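Local coordinates for protein alpha-acetolactate decarboxylase (Bacillus subtilis subsp. subtilis str. 168, PDB 5XNE) that catalyses the decarboxylation of (2S)-2-acetolactate to (R)-acetoin, a step on the route from pyruvate to butane-2,3-diol, at residues S2-V7 with S74-T79. Numbering follows the deposited sequence.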
loop_
_atom_site.group_PDB
_atom_site.type_symbol
_atom_site.label_atom_id
_atom_site.label_comp_id
_atom_site.label_asym_id
_atom_site.label_seq_id
_atom_site.Cartn_x
_atom_site.Cartn_y
_atom_site.Cartn_z
ATOM N N SER B 2 -0.916 2.634 15.828
ATOM C CA SER B 2 -2.030 2.910 14.923
ATOM C C SER B 2 -1.700 2.453 13.510
ATOM O O SER B 2 -2.150 3.051 12.525
ATOM C CB SER B 2 -2.388 4.403 14.917
ATOM O OG SER B 2 -3.678 4.619 14.342
ATOM N N GLN B 3 -0.913 1.391 13.399
ATOM C CA GLN B 3 -0.568 0.899 12.076
ATOM C C GLN B 3 -0.676 -0.607 11.963
ATOM O O GLN B 3 -0.528 -1.340 12.950
ATOM C CB GLN B 3 0.853 1.322 11.695
ATOM C CG GLN B 3 1.941 0.630 12.507
ATOM C CD GLN B 3 3.347 0.952 12.029
ATOM O OE1 GLN B 3 3.567 1.916 11.295
ATOM N NE2 GLN B 3 4.310 0.142 12.454
ATOM N N ILE B 4 -0.926 -1.050 10.740
ATOM C CA ILE B 4 -0.628 -2.419 10.332
ATOM C C ILE B 4 0.818 -2.421 9.841
ATOM O O ILE B 4 1.187 -1.597 8.995
ATOM C CB ILE B 4 -1.549 -2.911 9.206
ATOM C CG1 ILE B 4 -3.027 -2.703 9.565
ATOM C CG2 ILE B 4 -1.236 -4.368 8.867
ATOM C CD1 ILE B 4 -3.494 -3.519 10.763
ATOM N N TYR B 5 1.640 -3.314 10.378
ATOM C CA TYR B 5 3.003 -3.489 9.887
ATOM C C TYR B 5 2.983 -4.648 8.905
ATOM O O TYR B 5 2.745 -5.801 9.288
ATOM C CB TYR B 5 3.996 -3.765 11.022
ATOM C CG TYR B 5 5.436 -3.734 10.572
ATOM C CD1 TYR B 5 6.078 -2.523 10.369
ATOM C CD2 TYR B 5 6.152 -4.908 10.355
ATOM C CE1 TYR B 5 7.395 -2.460 9.956
ATOM C CE2 TYR B 5 7.487 -4.858 9.942
ATOM C CZ TYR B 5 8.093 -3.628 9.743
ATOM O OH TYR B 5 9.407 -3.533 9.331
ATOM N N GLN B 6 3.201 -4.329 7.635
ATOM C CA GLN B 6 3.048 -5.283 6.539
ATOM C C GLN B 6 4.407 -5.700 5.987
ATOM O O GLN B 6 5.154 -4.866 5.461
ATOM C CB GLN B 6 2.182 -4.670 5.437
ATOM C CG GLN B 6 1.987 -5.541 4.223
ATOM C CD GLN B 6 1.383 -6.873 4.567
ATOM O OE1 GLN B 6 0.349 -6.938 5.231
ATOM N NE2 GLN B 6 2.017 -7.954 4.118
ATOM N N VAL B 7 4.728 -6.987 6.119
ATOM C CA VAL B 7 5.995 -7.523 5.627
ATOM C C VAL B 7 5.792 -8.066 4.208
ATOM O O VAL B 7 5.108 -9.074 4.003
ATOM C CB VAL B 7 6.530 -8.624 6.569
ATOM C CG1 VAL B 7 7.730 -9.339 5.950
ATOM C CG2 VAL B 7 6.913 -8.023 7.918
ATOM N N SER B 74 1.725 -9.997 8.594
ATOM C CA SER B 74 1.092 -8.729 8.946
ATOM C C SER B 74 0.972 -8.677 10.472
ATOM O O SER B 74 0.534 -9.660 11.070
ATOM C CB SER B 74 -0.306 -8.605 8.312
ATOM O OG SER B 74 -0.320 -8.903 6.921
ATOM N N PHE B 75 1.318 -7.540 11.075
ATOM C CA PHE B 75 1.283 -7.391 12.543
ATOM C C PHE B 75 0.626 -6.102 12.974
ATOM O O PHE B 75 0.615 -5.119 12.235
ATOM C CB PHE B 75 2.692 -7.420 13.128
ATOM C CG PHE B 75 3.456 -8.641 12.771
ATOM C CD1 PHE B 75 3.222 -9.838 13.430
ATOM C CD2 PHE B 75 4.415 -8.593 11.770
ATOM C CE1 PHE B 75 3.923 -10.986 13.086
ATOM C CE2 PHE B 75 5.120 -9.738 11.421
ATOM C CZ PHE B 75 4.880 -10.929 12.083
ATOM N N THR B 76 0.105 -6.096 14.199
ATOM C CA THR B 76 -0.315 -4.842 14.798
ATOM C C THR B 76 -0.288 -4.988 16.300
ATOM O O THR B 76 -0.216 -6.111 16.822
ATOM C CB THR B 76 -1.719 -4.428 14.333
ATOM O OG1 THR B 76 -1.914 -3.034 14.595
ATOM C CG2 THR B 76 -2.787 -5.231 15.055
ATOM N N PHE B 77 -0.337 -3.854 16.988
ATOM C CA PHE B 77 -0.575 -3.872 18.423
ATOM C C PHE B 77 -2.076 -3.726 18.602
ATOM O O PHE B 77 -2.651 -2.654 18.356
ATOM C CB PHE B 77 0.201 -2.760 19.137
ATOM C CG PHE B 77 1.667 -3.038 19.252
ATOM C CD1 PHE B 77 2.135 -4.015 20.129
ATOM C CD2 PHE B 77 2.579 -2.356 18.459
ATOM C CE1 PHE B 77 3.493 -4.289 20.227
ATOM C CE2 PHE B 77 3.939 -2.623 18.550
ATOM C CZ PHE B 77 4.397 -3.585 19.426
ATOM N N PHE B 78 -2.705 -4.829 18.988
ATOM C CA PHE B 78 -4.150 -4.924 19.031
ATOM C C PHE B 78 -4.700 -4.108 20.192
ATOM O O PHE B 78 -4.201 -4.199 21.313
ATOM C CB PHE B 78 -4.577 -6.380 19.145
ATOM C CG PHE B 78 -6.039 -6.610 18.899
ATOM C CD1 PHE B 78 -6.978 -6.396 19.903
ATOM C CD2 PHE B 78 -6.481 -7.065 17.663
ATOM C CE1 PHE B 78 -8.326 -6.609 19.667
ATOM C CE2 PHE B 78 -7.820 -7.285 17.420
ATOM C CZ PHE B 78 -8.753 -7.065 18.427
ATOM N N THR B 79 -5.722 -3.310 19.901
ATOM C CA THR B 79 -6.430 -2.555 20.931
ATOM C C THR B 79 -7.910 -2.854 20.783
ATOM O O THR B 79 -8.439 -2.844 19.681
ATOM C CB THR B 79 -6.177 -1.043 20.815
ATOM O OG1 THR B 79 -6.718 -0.564 19.580
ATOM C CG2 THR B 79 -4.685 -0.749 20.853
HETATM O O HOH W 1 0.003 -1.178 15.612
#
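Tyr5 and Phe75 form an antiparallel hydrogen-bonded pair between strands 3-7 and 73-76, Tyr5 N giving to Phe75 O (2.8 Å) and Phe75 N to Tyr5 O (2.9 Å). Gln6 and Ser74 follow as a non-hydrogen-bonded pair, and here the side chains supply the link. Ser74 OG donates to Gln6 OE1 at 2.7 Å, somewhat tilted from the amide plane. The bend of the Gln6 chain at chi2 (57°) turns its amide back toward Ser74, while NE2 bonds Ser8 O, so both ends of the buried amide are held. Beyond Phe75 the ladder gives way to a side-chain bond: Thr76 OG1, set anti to the backbone N (chi1 -162°), donates to Gln3 O at 2.7 Å from above the carbonyl plane. A water also donates to Gln3 O and accepts from Phe77 N, bridging the backbones where the strand pairing ends. Beside this bond, Ile4 CD1 lies 4.1 Å from Thr76 CB, and both side chains pack on Phe158. Tyr5 and Phe75 share the face opposite Gln6 and Ser74; Phe75 CD2 lies at the edge of the Tyr5 ring, 4.3 Å from Tyr5 CD2, and Val7 CG2 meets the Phe75 ring edge at CE2. Along its far edge strand 3-7 runs parallel to strand 195-208, which places it between two partners. Ser74 OG thus adds a cross-strand bond within the ladder, which goes on to Val7 and Cys73, and occupies the buried Gln6 OE1 about 9 Å from the zinc ion, while Thr76 OG1 and the water carry the bonding past the last backbone pair.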